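Local coordinates for structural protein ORF273 (Acidianus two-tailed virus, PDB 4ART) that is a thermo- and acid-stable structural protein of the virion with a novel fold, its exact role in the particle being unclear, at residues 86-91 and 137-142; 118-123 and 170-175; 248-253 and 261-266; 125-130 and 183-188. All coordinates share one frame; numbering follows the deposited sequence.

Interaction 1: 86-91 and 137-142; sequences DIYAFV and LKYYIH
The carbonyl oxygen of Tyr88 is gripped by two successive amides, Lys138 N just ahead of the partner strand and Tyr139 N at its start. Lys138 N reaches Tyr88 O at 2.8 Å from a position tilted out of the carbonyl plane, while Tyr139 N comes to the same oxygen in that plane at 3.2 Å. Further along, Phe90 N donates to Tyr139 O, and Phe90 O receives Ile141 N at 2.7 Å, so the two strands run parallel through the pairs Ala89–Tyr139, Phe90–Tyr140 and Val91–Ile141. The Tyr88 side chain leaves with CG anti to the backbone N (chi1 -176°), which lays its ring beside Lys138 and Tyr139. The edge of the Tyr139 ring turns toward the face of Tyr88 in an offset edge-to-face pair, with the planes at 85° and the centroids 5.8 Å apart. One water joins the two phenols, 2.6 Å from Tyr139 OH and a longer 3.3 Å from Tyr88 OH. Phe90 and Tyr140 project from one face of the sheet side by side, meeting at their ring edges through Phe90 CD2 and Tyr140 CD1, 3.7 Å apart; the Tyr140 hydroxyl bonds to Glu92. On the other face, Ala89 CB touches both Tyr139 CB and the CD1 tip of Ile141. The contact lies inside the seven-stranded mixed sheet, between strand 58-62, against which Tyr88 and Ala89 form a classic beta bulge opposite Ile61, and strand 154-161. Helix 23-44 packs on Val91, Tyr139 and Ile141, whereas helix 113-123 packs on Phe90 and Leu137.

Interaction 2: 118-123 and 170-175; sequences KFYLEK and RIPQIV
Two helices, 113-123 and 171-179, pack here through a small apolar patch, with Tyr120 of the first reaching over to the opening turn of the second. Its CG stands anti to the backbone N (chi1 170°), a setting that carries the ring across the gap to Ile171, Pro172 and Val175. Ile171 CG2 approaches the ring obliquely and comes within 3.5 Å of Tyr120 CD2, the two side chains lying alongside and pointing opposite ways. Further out, Pro172 CG lies 3.7 Å from Tyr120 CE1, and Pro172 CB is 3.3 Å from Tyr120 OH. The local axes are 11.0 Å apart and inclined at 65°, a separation that the long tyrosine side chain spans. Arg170 occupies the N-cap position of helix 171-179 and also ends the preceding helix 162-168 in a Schellman motif, its positive phi turning the chain between the two helices. Proline is at home in the first turn, where a backbone N-H would have no carbonyl of the preceding turn to meet, and Pro172 sits there with its ring turned to the tyrosine. Its carbonyl is also used: a water in the plane of the Tyr120 ring lies 2.7 Å from Tyr120 OH and donates to Pro172 O at 2.9 Å, giving the otherwise apolar patch a polar bridge. One turn along, the CG2 methyl of Val175 meets Leu121 CD2 at 3.7 Å and touches Tyr120 CE2. Helix 188-201 packs on Leu121 through Phe191 and on Ile171 through Val198, while Ala166 of helix 162-168 adjoins Tyr120.

Interaction 3: 248-253 and 261-266; sequences QVCYEW and IDCLKL
Ile261 N donates to Cys250 O at 3.1 Å, approaching from 45° out of the carbonyl plane, where strand 247-253 meets the chain just before helix 263-266. A water supplements this bond: it accepts from Cys250 N and donates to Ile261 O at 2.6 Å. The covalent tie is the disulfide, with Cys250 SG and Cys263 SG 2.1 Å apart and a chi3 of 106°; both sulfurs stand anti to their own carbonyl carbons, and in that setting they meet. Apolar and polar groups close around the bridge, as Leu266 CD2 packs 3.7 Å from Cys250 CB and Gln248 OE1 lies 3.5 Å from Cys263 CB, while the amide nitrogen of Gln248 bonds to Asn158. Ile261 lays its CG2 methyl against the backbone of Tyr251, 3.6 Å from Tyr251 N, and its side chain runs nearly perpendicular to that of Glu252, bringing CD1 4.0 Å from Glu252 OE1; the carboxylate of Glu252 bonds to Asn259. Asp262 N-caps the short helix, OD2 accepting from Lys265 N and, weakly, from Leu264 N. This is a disulfide that staples a C-terminal helical turn to the penultimate strand of the mixed sheet, a cross-link consistent with the protein's hyperthermostability.

Interaction 4: 125-130 and 183-188; sequences GFRIAN and PRTITA
Phe126 lies against the backbone of Pro183 and Arg184, its CB 3.6 Å from Arg184 O. With CG anti to the carbonyl carbon (chi1 -69°), the ring swings over the partner chain. CD1 faces Pro183 CB and CE1 faces Pro183 CA; CD2 meets Arg184 O and, at 3.9 Å, the CG2 methyl of Ile186; CE2 comes to 3.7 Å from Pro183 CA, and CZ at the far end meets the same carbon. Pro183 CA thus stands over the ring centre, 14° off the normal, in a CH-pi contact. Along the backbone, Arg127 N donates to Arg184 O from well above the carbonyl plane, whereas Arg127 O takes Ile186 N almost head-on at 2.7 Å. Ala129 N closes the series on Ile186 O at 2.9 Å. Ile128 and Ile186 point the same way, their CG1 atoms 4.1 Å apart, toward helices 113-123 and 188-201. Thr185 CG2 lies 3.3 Å from Ala129 O on the other face, and Arg184 forms a salt bridge with Glu190. Ile128 and Ala129 pack on Phe228 and Ser227 of the second subunit. The segments form a small two-stranded parallel sheet, with helices on the side of its isoleucines and the dimer partner alongside.

How the interactions relate
All three first segments of interactions 1, 2 and 4 come before any of their partners, which follow in the order 137-142, 170-175 and 183-188, so these contacts interleave; interaction 3 comes later. Interactions 2 and 4 are neighbours, their centres about 11 Å apart, because helices 113-123 and 171-179 each lead into one strand of the small parallel sheet. Interaction 1 touches interaction 2 where Phe119 packs on Phe90 and Leu137, joining this helical region to the mixed sheet. Interaction 3 belongs to that mixed sheet, but its centre lies about 40 Å from that of interaction 4, on the opposite side of the chain's centre. The disulfide is therefore far from the subunit contact at interaction 4.

Interaction 1: 86-91 and 137-142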
# COMPACT_ATOMS: atom_id res chain seq x y z
N ASP A 86 7.44 -27.51 1.25
CA ASP A 86 7.82 -27.52 -0.17
C ASP A 86 7.96 -26.13 -0.81
O ASP A 86 8.47 -26.02 -1.92
CB ASP A 86 6.83 -28.40 -0.96
CG ASP A 86 6.88 -29.87 -0.61
OD1 ASP A 86 8.00 -30.40 -0.39
OD2 ASP A 86 5.82 -30.51 -0.60
N ILE A 87 7.46 -25.08 -0.13
CA ILE A 87 7.52 -23.70 -0.63
C ILE A 87 8.96 -23.20 -0.64
O ILE A 87 9.62 -23.18 0.40
CB ILE A 87 6.56 -22.75 0.15
CG1 ILE A 87 5.11 -23.23 0.01
CG2 ILE A 87 6.73 -21.28 -0.33
CD1 ILE A 87 4.17 -22.70 1.03
N TYR A 88 9.44 -22.80 -1.83
CA TYR A 88 10.81 -22.33 -2.06
C TYR A 88 10.86 -20.80 -2.28
O TYR A 88 11.82 -20.14 -1.87
CB TYR A 88 11.37 -23.06 -3.28
CG TYR A 88 12.81 -22.76 -3.61
CD1 TYR A 88 13.81 -22.90 -2.66
CD2 TYR A 88 13.19 -22.42 -4.91
CE1 TYR A 88 15.16 -22.70 -2.98
CE2 TYR A 88 14.54 -22.21 -5.25
CZ TYR A 88 15.51 -22.36 -4.28
OH TYR A 88 16.83 -22.15 -4.59
N ALA A 89 9.84 -20.25 -2.96
CA ALA A 89 9.73 -18.83 -3.27
C ALA A 89 8.30 -18.36 -3.16
O ALA A 89 7.37 -19.10 -3.50
CB ALA A 89 10.27 -18.54 -4.67
N PHE A 90 8.13 -17.12 -2.66
CA PHE A 90 6.84 -16.45 -2.53
C PHE A 90 6.81 -15.35 -3.59
O PHE A 90 7.77 -14.61 -3.72
CB PHE A 90 6.66 -15.88 -1.12
CG PHE A 90 5.40 -15.07 -0.92
CD1 PHE A 90 4.16 -15.69 -0.86
CD2 PHE A 90 5.46 -13.70 -0.76
CE1 PHE A 90 2.99 -14.95 -0.66
CE2 PHE A 90 4.30 -12.95 -0.57
CZ PHE A 90 3.07 -13.58 -0.49
N VAL A 91 5.73 -15.28 -4.38
CA VAL A 91 5.60 -14.32 -5.47
C VAL A 91 4.46 -13.35 -5.16
O VAL A 91 3.35 -13.78 -4.89
CB VAL A 91 5.38 -15.00 -6.85
CG1 VAL A 91 5.42 -13.99 -7.99
CG2 VAL A 91 6.37 -16.13 -7.09
N LEU A 137 11.69 -21.48 2.68
CA LEU A 137 11.54 -20.36 1.77
C LEU A 137 12.89 -19.66 1.61
O LEU A 137 13.50 -19.24 2.60
CB LEU A 137 10.52 -19.42 2.40
CG LEU A 137 9.90 -18.36 1.55
CD1 LEU A 137 9.27 -18.89 0.33
CD2 LEU A 137 8.84 -17.73 2.30
N LYS A 138 13.38 -19.55 0.38
CA LYS A 138 14.67 -18.89 0.13
C LYS A 138 14.47 -17.52 -0.52
O LYS A 138 15.20 -16.58 -0.20
CB LYS A 138 15.56 -19.78 -0.74
CG LYS A 138 17.02 -19.30 -0.86
CD LYS A 138 17.85 -20.26 -1.66
CE LYS A 138 19.25 -19.78 -1.94
NZ LYS A 138 20.15 -20.03 -0.78
N TYR A 139 13.47 -17.39 -1.41
CA TYR A 139 13.27 -16.17 -2.17
C TYR A 139 11.95 -15.49 -2.05
O TYR A 139 10.91 -16.13 -1.91
CB TYR A 139 13.54 -16.43 -3.66
CG TYR A 139 14.97 -16.84 -3.99
CD1 TYR A 139 15.97 -15.89 -4.12
CD2 TYR A 139 15.29 -18.17 -4.24
CE1 TYR A 139 17.27 -16.26 -4.47
CE2 TYR A 139 16.59 -18.56 -4.57
CZ TYR A 139 17.59 -17.59 -4.68
OH TYR A 139 18.89 -17.94 -5.00
N TYR A 140 12.01 -14.16 -2.12
CA TYR A 140 10.84 -13.32 -2.21
C TYR A 140 10.88 -12.71 -3.61
O TYR A 140 11.89 -12.13 -4.01
CB TYR A 140 10.79 -12.23 -1.12
CG TYR A 140 9.72 -11.19 -1.43
CD1 TYR A 140 8.39 -11.42 -1.14
CD2 TYR A 140 10.04 -10.02 -2.13
CE1 TYR A 140 7.40 -10.50 -1.50
CE2 TYR A 140 9.06 -9.11 -2.52
CZ TYR A 140 7.74 -9.35 -2.19
OH TYR A 140 6.83 -8.38 -2.55
N ILE A 141 9.79 -12.88 -4.37
CA ILE A 141 9.74 -12.38 -5.76
C ILE A 141 8.64 -11.34 -5.92
O ILE A 141 7.49 -11.58 -5.56
CB ILE A 141 9.61 -13.54 -6.79
CG1 ILE A 141 10.71 -14.59 -6.59
CG2 ILE A 141 9.57 -13.01 -8.22
CD1 ILE A 141 10.63 -15.84 -7.54
N HIS A 142 9.00 -10.19 -6.46
CA HIS A 142 8.06 -9.13 -6.76
C HIS A 142 8.00 -8.98 -8.25
O HIS A 142 9.01 -8.65 -8.87
CB HIS A 142 8.47 -7.81 -6.08
CG HIS A 142 7.41 -6.72 -6.21
ND1 HIS A 142 7.75 -5.40 -6.08
CD2 HIS A 142 6.06 -6.80 -6.40
CE1 HIS A 142 6.62 -4.71 -6.23
NE2 HIS A 142 5.58 -5.50 -6.43
O HOH W 1 19.55 -20.44 -5.14

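Interaction 2: 118-123 and 170-175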
# COMPACT_ATOMS: atom_id res chain seq x y z
N LYS A 118 8.32 -12.43 9.10
CA LYS A 118 7.64 -13.73 9.22
C LYS A 118 8.53 -14.82 8.59
O LYS A 118 8.80 -15.84 9.23
CB LYS A 118 6.27 -13.69 8.53
CG LYS A 118 5.57 -15.04 8.40
CD LYS A 118 4.17 -14.92 7.78
CE LYS A 118 4.14 -14.88 6.29
NZ LYS A 118 2.79 -14.49 5.80
N PHE A 119 8.97 -14.60 7.36
CA PHE A 119 9.82 -15.52 6.61
C PHE A 119 11.15 -15.79 7.35
O PHE A 119 11.53 -16.94 7.46
CB PHE A 119 10.04 -15.02 5.17
CG PHE A 119 8.79 -14.85 4.30
CD1 PHE A 119 7.64 -15.57 4.56
CD2 PHE A 119 8.80 -14.02 3.17
CE1 PHE A 119 6.50 -15.45 3.73
CE2 PHE A 119 7.65 -13.90 2.35
CZ PHE A 119 6.52 -14.61 2.63
N TYR A 120 11.82 -14.74 7.90
CA TYR A 120 13.07 -14.92 8.66
C TYR A 120 12.83 -15.72 9.92
O TYR A 120 13.55 -16.69 10.17
CB TYR A 120 13.78 -13.58 9.01
CG TYR A 120 14.92 -13.77 10.00
CD1 TYR A 120 16.20 -14.12 9.55
CD2 TYR A 120 14.72 -13.67 11.37
CE1 TYR A 120 17.24 -14.38 10.45
CE2 TYR A 120 15.76 -13.89 12.29
CZ TYR A 120 17.01 -14.25 11.82
OH TYR A 120 18.02 -14.49 12.73
N LEU A 121 11.82 -15.31 10.74
CA LEU A 121 11.49 -16.00 11.99
C LEU A 121 11.28 -17.49 11.79
O LEU A 121 11.87 -18.30 12.51
CB LEU A 121 10.29 -15.36 12.69
CG LEU A 121 10.52 -14.00 13.36
CD1 LEU A 121 9.21 -13.39 13.75
CD2 LEU A 121 11.43 -14.10 14.59
N GLU A 122 10.48 -17.86 10.79
CA GLU A 122 10.15 -19.25 10.48
C GLU A 122 11.31 -20.05 9.94
O GLU A 122 11.43 -21.25 10.25
CB GLU A 122 8.95 -19.33 9.55
CG GLU A 122 7.71 -18.92 10.31
CD GLU A 122 6.41 -18.73 9.57
OE1 GLU A 122 6.35 -18.88 8.32
OE2 GLU A 122 5.41 -18.48 10.27
N LYS A 123 12.17 -19.40 9.14
CA LYS A 123 13.36 -20.02 8.57
C LYS A 123 14.36 -20.29 9.69
O LYS A 123 15.05 -21.28 9.63
CB LYS A 123 13.97 -19.16 7.44
CG LYS A 123 14.73 -19.96 6.41
CD LYS A 123 15.45 -19.11 5.39
CE LYS A 123 16.24 -20.00 4.47
NZ LYS A 123 16.76 -19.28 3.27
N ARG A 170 18.58 -5.66 9.58
CA ARG A 170 19.10 -5.93 10.93
C ARG A 170 18.14 -6.80 11.73
O ARG A 170 18.23 -6.88 12.96
CB ARG A 170 19.47 -4.64 11.71
CG ARG A 170 20.58 -3.79 11.08
CD ARG A 170 20.94 -2.58 11.94
NE ARG A 170 21.52 -2.97 13.23
CZ ARG A 170 20.88 -2.93 14.40
NH1 ARG A 170 19.62 -2.51 14.46
NH2 ARG A 170 21.50 -3.31 15.52
N ILE A 171 17.25 -7.51 11.01
CA ILE A 171 16.28 -8.41 11.63
C ILE A 171 16.95 -9.44 12.56
O ILE A 171 16.46 -9.58 13.67
CB ILE A 171 15.26 -8.98 10.62
CG1 ILE A 171 14.25 -7.90 10.20
CG2 ILE A 171 14.53 -10.20 11.19
CD1 ILE A 171 13.43 -8.19 8.95
N PRO A 172 18.06 -10.15 12.19
CA PRO A 172 18.64 -11.14 13.11
C PRO A 172 19.07 -10.59 14.46
O PRO A 172 18.80 -11.24 15.48
CB PRO A 172 19.83 -11.71 12.32
CG PRO A 172 19.44 -11.50 10.90
CD PRO A 172 18.79 -10.16 10.91
N GLN A 173 19.73 -9.40 14.47
CA GLN A 173 20.20 -8.70 15.68
C GLN A 173 19.02 -8.28 16.56
O GLN A 173 19.12 -8.42 17.78
CB GLN A 173 21.01 -7.44 15.32
CG GLN A 173 22.25 -7.71 14.50
CD GLN A 173 22.04 -7.50 13.03
OE1 GLN A 173 21.13 -8.07 12.40
NE2 GLN A 173 22.98 -6.78 12.41
N ILE A 174 17.94 -7.75 15.96
CA ILE A 174 16.73 -7.30 16.71
C ILE A 174 15.98 -8.49 17.32
O ILE A 174 15.53 -8.39 18.47
CB ILE A 174 15.83 -6.33 15.88
CG1 ILE A 174 16.65 -5.09 15.40
CG2 ILE A 174 14.59 -5.91 16.67
CD1 ILE A 174 16.01 -4.20 14.24
N VAL A 175 15.87 -9.63 16.57
CA VAL A 175 15.24 -10.89 17.00
C VAL A 175 16.07 -11.46 18.14
O VAL A 175 15.49 -11.88 19.13
CB VAL A 175 15.04 -11.90 15.82
CG1 VAL A 175 14.70 -13.30 16.31
CG2 VAL A 175 13.97 -11.42 14.85
O HOH W 2 18.18 -14.07 15.39

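Interaction 3: 248-253 and 261-266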
# COMPACT_ATOMS: atom_id res chain seq x y z
N GLN A 248 17.14 -9.00 -11.32
CA GLN A 248 16.05 -8.37 -12.06
C GLN A 248 15.94 -8.83 -13.50
O GLN A 248 16.93 -8.76 -14.25
CB GLN A 248 16.23 -6.85 -11.96
CG GLN A 248 15.08 -6.02 -12.50
CD GLN A 248 15.31 -4.56 -12.17
OE1 GLN A 248 15.56 -3.76 -13.06
NE2 GLN A 248 15.25 -4.19 -10.87
N VAL A 249 14.75 -9.37 -13.89
CA VAL A 249 14.52 -9.86 -15.27
C VAL A 249 13.30 -9.16 -15.87
O VAL A 249 12.27 -9.07 -15.20
CB VAL A 249 14.44 -11.42 -15.41
CG1 VAL A 249 14.32 -11.86 -16.86
CG2 VAL A 249 15.63 -12.09 -14.75
N CYS A 250 13.45 -8.63 -17.11
CA CYS A 250 12.41 -7.85 -17.78
C CYS A 250 11.97 -8.42 -19.12
O CYS A 250 12.70 -9.18 -19.75
CB CYS A 250 12.78 -6.38 -17.88
SG CYS A 250 13.21 -5.62 -16.30
N TYR A 251 10.72 -8.14 -19.48
CA TYR A 251 10.05 -8.66 -20.67
C TYR A 251 9.08 -7.63 -21.24
O TYR A 251 8.54 -6.80 -20.51
CB TYR A 251 9.21 -9.89 -20.29
CG TYR A 251 9.92 -10.97 -19.50
CD1 TYR A 251 9.99 -10.90 -18.10
CD2 TYR A 251 10.47 -12.08 -20.13
CE1 TYR A 251 10.59 -11.92 -17.37
CE2 TYR A 251 11.12 -13.08 -19.41
CZ TYR A 251 11.13 -13.01 -18.02
OH TYR A 251 11.73 -14.03 -17.33
N GLU A 252 8.87 -7.69 -22.57
CA GLU A 252 7.92 -6.83 -23.26
C GLU A 252 6.84 -7.72 -23.86
O GLU A 252 7.16 -8.80 -24.36
CB GLU A 252 8.58 -5.95 -24.32
CG GLU A 252 9.29 -6.71 -25.42
CD GLU A 252 9.75 -5.89 -26.61
OE1 GLU A 252 9.47 -4.67 -26.65
OE2 GLU A 252 10.39 -6.48 -27.51
N TRP A 253 5.57 -7.29 -23.77
CA TRP A 253 4.45 -8.02 -24.35
C TRP A 253 4.41 -7.67 -25.83
O TRP A 253 4.24 -6.50 -26.18
CB TRP A 253 3.14 -7.65 -23.68
CG TRP A 253 1.99 -8.51 -24.11
CD1 TRP A 253 1.02 -8.19 -25.01
CD2 TRP A 253 1.70 -9.84 -23.67
NE1 TRP A 253 0.13 -9.23 -25.14
CE2 TRP A 253 0.53 -10.26 -24.33
CE3 TRP A 253 2.33 -10.73 -22.78
CZ2 TRP A 253 -0.04 -11.53 -24.12
CZ3 TRP A 253 1.78 -11.99 -22.58
CH2 TRP A 253 0.61 -12.38 -23.25
N ILE A 261 13.74 -8.63 -22.58
CA ILE A 261 14.23 -7.30 -22.90
C ILE A 261 15.19 -6.87 -21.78
O ILE A 261 15.02 -7.31 -20.63
CB ILE A 261 13.06 -6.28 -23.17
CG1 ILE A 261 13.56 -5.01 -23.91
CG2 ILE A 261 12.24 -5.95 -21.93
CD1 ILE A 261 12.48 -3.86 -24.15
N ASP A 262 16.20 -6.04 -22.10
CA ASP A 262 17.09 -5.49 -21.09
C ASP A 262 16.26 -4.54 -20.20
O ASP A 262 15.50 -3.73 -20.73
CB ASP A 262 18.25 -4.73 -21.71
CG ASP A 262 19.25 -4.31 -20.65
OD1 ASP A 262 19.89 -5.21 -20.07
OD2 ASP A 262 19.25 -3.12 -20.26
N CYS A 263 16.41 -4.65 -18.88
CA CYS A 263 15.69 -3.84 -17.90
C CYS A 263 16.03 -2.40 -18.01
O CYS A 263 15.16 -1.56 -17.77
CB CYS A 263 15.94 -4.34 -16.48
SG CYS A 263 15.23 -5.96 -16.15
N LEU A 264 17.29 -2.12 -18.31
CA LEU A 264 17.70 -0.73 -18.44
C LEU A 264 17.20 -0.13 -19.74
O LEU A 264 16.85 1.06 -19.76
CB LEU A 264 19.20 -0.54 -18.18
CG LEU A 264 19.64 -1.05 -16.80
CD1 LEU A 264 21.13 -1.11 -16.69
CD2 LEU A 264 19.04 -0.21 -15.66
N LYS A 265 16.99 -0.97 -20.78
CA LYS A 265 16.37 -0.51 -22.03
C LYS A 265 14.90 -0.17 -21.72
O LYS A 265 14.39 0.84 -22.20
CB LYS A 265 16.48 -1.60 -23.12
CG LYS A 265 15.91 -1.22 -24.49
CD LYS A 265 16.91 -0.46 -25.37
CE LYS A 265 16.30 0.03 -26.66
NZ LYS A 265 17.33 0.59 -27.58
N LEU A 266 14.26 -0.97 -20.84
CA LEU A 266 12.89 -0.83 -20.38
C LEU A 266 12.55 0.55 -19.80
O LEU A 266 11.50 1.09 -20.15
CB LEU A 266 12.55 -1.93 -19.37
CG LEU A 266 11.09 -2.09 -19.01
CD1 LEU A 266 10.28 -2.29 -20.23
CD2 LEU A 266 10.89 -3.24 -18.08
O HOH W 3 15.94 -8.95 -18.84

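Interaction 4: 125-130 and 183-188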
# COMPACT_ATOMS: atom_id res chain seq x y z
N GLY A 125 13.60 -21.10 12.77
CA GLY A 125 13.02 -22.08 13.68
C GLY A 125 11.95 -21.57 14.61
O GLY A 125 11.36 -22.37 15.35
N PHE A 126 11.71 -20.25 14.64
CA PHE A 126 10.65 -19.69 15.49
C PHE A 126 9.27 -19.99 14.85
O PHE A 126 9.17 -20.22 13.64
CB PHE A 126 10.84 -18.17 15.68
CG PHE A 126 12.03 -17.76 16.52
CD1 PHE A 126 13.27 -17.54 15.93
CD2 PHE A 126 11.92 -17.61 17.89
CE1 PHE A 126 14.38 -17.17 16.72
CE2 PHE A 126 13.01 -17.21 18.67
CZ PHE A 126 14.24 -16.99 18.08
N ARG A 127 8.24 -20.09 15.69
CA ARG A 127 6.84 -20.31 15.29
C ARG A 127 6.03 -19.11 15.78
O ARG A 127 6.20 -18.70 16.92
CB ARG A 127 6.28 -21.64 15.89
CG ARG A 127 6.57 -22.85 15.00
CD ARG A 127 5.84 -24.12 15.46
NE ARG A 127 5.77 -25.14 14.40
CZ ARG A 127 6.69 -26.08 14.19
NH1 ARG A 127 7.77 -26.15 14.96
NH2 ARG A 127 6.54 -26.96 13.21
N ILE A 128 5.21 -18.50 14.90
CA ILE A 128 4.38 -17.35 15.24
C ILE A 128 3.00 -17.90 15.60
O ILE A 128 2.29 -18.45 14.74
CB ILE A 128 4.36 -16.24 14.10
CG1 ILE A 128 5.78 -15.78 13.75
CG2 ILE A 128 3.49 -15.04 14.48
CD1 ILE A 128 5.95 -15.22 12.39
N ALA A 129 2.68 -17.83 16.91
CA ALA A 129 1.44 -18.32 17.50
C ALA A 129 1.01 -19.68 16.88
O ALA A 129 1.85 -20.58 16.79
CB ALA A 129 0.35 -17.27 17.39
N ASN A 130 -0.24 -19.82 16.41
CA ASN A 130 -0.67 -21.09 15.83
C ASN A 130 -0.61 -21.17 14.30
O ASN A 130 -1.14 -22.11 13.71
CB ASN A 130 -2.00 -21.60 16.42
CG ASN A 130 -1.90 -21.95 17.88
OD1 ASN A 130 -1.56 -23.07 18.29
ND2 ASN A 130 -2.15 -20.95 18.73
N PRO A 183 15.10 -20.91 19.24
CA PRO A 183 13.77 -20.80 18.63
C PRO A 183 12.69 -21.46 19.49
O PRO A 183 12.94 -22.49 20.14
CB PRO A 183 13.93 -21.54 17.30
CG PRO A 183 15.42 -21.73 17.13
CD PRO A 183 15.93 -21.87 18.51
N ARG A 184 11.49 -20.86 19.49
CA ARG A 184 10.26 -21.14 20.23
C ARG A 184 9.06 -20.49 19.50
O ARG A 184 9.24 -19.78 18.51
CB ARG A 184 10.36 -20.58 21.67
CG ARG A 184 10.70 -19.08 21.78
CD ARG A 184 10.33 -18.56 23.16
NE ARG A 184 10.75 -17.17 23.36
CZ ARG A 184 9.93 -16.12 23.39
NH1 ARG A 184 8.63 -16.28 23.19
NH2 ARG A 184 10.41 -14.91 23.59
N THR A 185 7.85 -20.73 20.02
CA THR A 185 6.64 -20.10 19.52
C THR A 185 6.59 -18.71 20.17
O THR A 185 6.70 -18.60 21.39
CB THR A 185 5.39 -20.92 19.87
OG1 THR A 185 5.59 -22.28 19.46
CG2 THR A 185 4.12 -20.36 19.22
N ILE A 186 6.42 -17.67 19.36
CA ILE A 186 6.29 -16.30 19.86
C ILE A 186 4.82 -15.86 19.78
O ILE A 186 4.06 -16.41 18.98
CB ILE A 186 7.26 -15.33 19.11
CG1 ILE A 186 6.86 -15.12 17.63
CG2 ILE A 186 8.70 -15.82 19.25
CD1 ILE A 186 7.24 -13.80 17.06
N THR A 187 4.44 -14.87 20.58
CA THR A 187 3.07 -14.34 20.55
C THR A 187 2.97 -13.31 19.40
O THR A 187 4.00 -12.86 18.88
CB THR A 187 2.72 -13.65 21.88
OG1 THR A 187 3.57 -12.52 22.03
CG2 THR A 187 2.83 -14.57 23.10
N ALA A 188 1.73 -12.90 19.06
CA ALA A 188 1.45 -11.86 18.07
C ALA A 188 2.04 -10.53 18.58
O ALA A 188 2.59 -9.75 17.80
CB ALA A 188 -0.05 -11.72 17.86